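Local coordinates for effector protein HopAB2 (Pseudomonas syringae pv. tomato, PDB 3TL8) that is a secreted virulence effector recognised by the tomato resistance protein Pto, and suppresses programmed cell death and immunity in susceptible plants, at residues S77-Q80 and N85-I88. Sequence-based numbering, arbitrary orientation.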
ATOM      1  N   SER B  77     -23.583  -3.304  14.895  1.00 96.62           N
ATOM      2  CA  SER B  77     -24.294  -4.432  15.490  1.00 92.20           C
ATOM      3  C   SER B  77     -24.888  -5.339  14.411  1.00 90.33           C
ATOM      4  O   SER B  77     -24.665  -6.548  14.421  1.00 99.12           O
ATOM      5  CB  SER B  77     -25.386  -3.953  16.445  1.00 84.22           C
ATOM      6  OG  SER B  77     -26.063  -5.056  17.029  1.00 88.31           O
ATOM      7  N   ALA B  78     -25.628  -4.758  13.473  1.00 75.46           N
ATOM      8  CA  ALA B  78     -26.192  -5.544  12.383  1.00 73.79           C
ATOM      9  C   ALA B  78     -25.142  -6.451  11.708  1.00 76.27           C
ATOM     10  O   ALA B  78     -25.417  -7.618  11.418  1.00 75.11           O
ATOM     11  CB  ALA B  78     -26.851  -4.633  11.365  1.00 68.90           C
ATOM     12  N   LEU B  79     -23.948  -5.914  11.463  1.00 76.81           N
ATOM     13  CA  LEU B  79     -22.855  -6.698  10.892  1.00 83.53           C
ATOM     14  C   LEU B  79     -22.342  -7.721  11.898  1.00 90.13           C
ATOM     15  O   LEU B  79     -22.070  -8.874  11.550  1.00 86.17           O
ATOM     16  CB  LEU B  79     -21.696  -5.789  10.469  1.00 80.81           C
ATOM     17  CG  LEU B  79     -21.911  -4.829   9.302  1.00 73.87           C
ATOM     18  CD1 LEU B  79     -20.825  -3.773   9.304  1.00 77.94           C
ATOM     19  CD2 LEU B  79     -21.949  -5.568   7.974  1.00 64.38           C
ATOM     20  N   GLN B  80     -22.197  -7.274  13.143  1.00 93.91           N
ATOM     21  CA  GLN B  80     -21.751  -8.122  14.238  1.00 99.64           C
ATOM     22  C   GLN B  80     -22.724  -9.286  14.412  1.00102.97           C
ATOM     23  O   GLN B  80     -22.342 -10.406  14.758  1.00104.10           O
ATOM     24  CB  GLN B  80     -21.702  -7.292  15.517  1.00104.46           C
ATOM     25  CG  GLN B  80     -20.867  -7.895  16.619  1.00111.60           C
ATOM     26  CD  GLN B  80     -19.417  -8.034  16.221  1.00115.06           C
ATOM     27  OE1 GLN B  80     -19.058  -8.922  15.447  1.00115.02           O
ATOM     28  NE2 GLN B  80     -18.570  -7.149  16.742  1.00114.31           N
ATOM     29  N   ASN B  85     -17.233  -8.591  11.891  1.00101.07           N
ATOM     30  CA  ASN B  85     -16.755  -7.670  12.911  1.00110.50           C
ATOM     31  C   ASN B  85     -16.371  -6.300  12.362  1.00108.45           C
ATOM     32  O   ASN B  85     -15.417  -6.181  11.592  1.00100.76           O
ATOM     33  CB  ASN B  85     -15.558  -8.271  13.659  1.00119.57           C
ATOM     34  CG  ASN B  85     -15.851  -9.652  14.234  1.00124.65           C
ATOM     35  OD1 ASN B  85     -17.002 -10.005  14.499  1.00121.91           O
ATOM     36  ND2 ASN B  85     -14.799 -10.439  14.431  1.00126.16           N
ATOM     37  N   PRO B  86     -17.127  -5.259  12.736  1.00112.43           N
ATOM     38  CA  PRO B  86     -16.542  -3.930  12.581  1.00116.19           C
ATOM     39  C   PRO B  86     -15.349  -3.886  13.521  1.00120.85           C
ATOM     40  O   PRO B  86     -15.442  -4.487  14.594  1.00120.36           O
ATOM     41  CB  PRO B  86     -17.647  -3.007  13.099  1.00113.34           C
ATOM     42  CG  PRO B  86     -18.898  -3.760  12.872  1.00112.93           C
ATOM     43  CD  PRO B  86     -18.545  -5.198  13.120  1.00114.63           C
ATOM     44  N   SER B  87     -14.252  -3.235  13.139  1.00119.20           N
ATOM     45  CA  SER B  87     -14.120  -2.581  11.841  1.00114.87           C
ATOM     46  C   SER B  87     -12.659  -2.529  11.425  1.00112.28           C
ATOM     47  O   SER B  87     -11.767  -2.773  12.237  1.00113.67           O
ATOM     48  CB  SER B  87     -14.698  -1.166  11.885  1.00114.60           C
ATOM     49  OG  SER B  87     -16.068  -1.173  11.528  1.00114.11           O
ATOM     50  N   ILE B  88     -12.418  -2.217  10.157  1.00110.03           N
ATOM     51  CA  ILE B  88     -11.057  -2.129   9.645  1.00109.57           C
ATOM     52  C   ILE B  88     -10.310  -1.015  10.364  1.00109.23           C
ATOM     53  O   ILE B  88     -10.107   0.067   9.812  1.00105.42           O
ATOM     54  CB  ILE B  88     -11.038  -1.852   8.128  1.00107.13           C
ATOM     55  CG1 ILE B  88     -12.092  -2.700   7.411  1.00105.77           C
ATOM     56  CG2 ILE B  88      -9.652  -2.112   7.560  1.00107.71           C
ATOM     57  CD1 ILE B  88     -12.205  -2.413   5.927  1.00104.83           C
TER
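The ring of Pro86 lies against the flank of helix 73-81, between the side chains of Leu79 and Gln80. Its CG meets CD1 of Leu79 at 4.1 Å, an apolar touch at the end of the leucine branch. The neighbouring ring carbon faces both helix residues: Pro86 CD is 4.2 Å from CB of Leu79, and the Gln80 amide also lies near it. Leu79 starts out from the helix toward the loop, with CG beside its backbone N and anti to the carbonyl carbon (chi1 -68°). Gln80 instead has CG anti to the backbone N (chi1 -162°), and a bend at chi2 swings its amide across to Pro86 and Asn85. There the two side-chain amides meet with their planes 59° apart; Gln80 OE1 and Asn85 OD1 are modelled 2.5 Å apart. Two amide oxygens this close would repel, so one of the two amides is probably turned over in the model, and with it turned back the pair may be a hydrogen bond. Asn85 and Gln80 are exposed, whereas Leu79 is buried, which makes this a contact with a polar outer edge and an apolar inner one. The CA atoms come nearest at Gln80 and Asn85, 5.2 Å apart, where the chain folds back on the helix it has just left. A cis peptide joins Pro86 to Ser87. Asn85 and Pro86 belong to the Pto-kinase interaction motif within the BAK1-binding domain. Ile71, in the loop before helix 73-81, touches both Leu79 and Pro86, while Leu79 also packs on Leu99 and Leu102 of helix 98-109; farther along the loop, Ser87 and Ile88 reach His64 of helix 54-65.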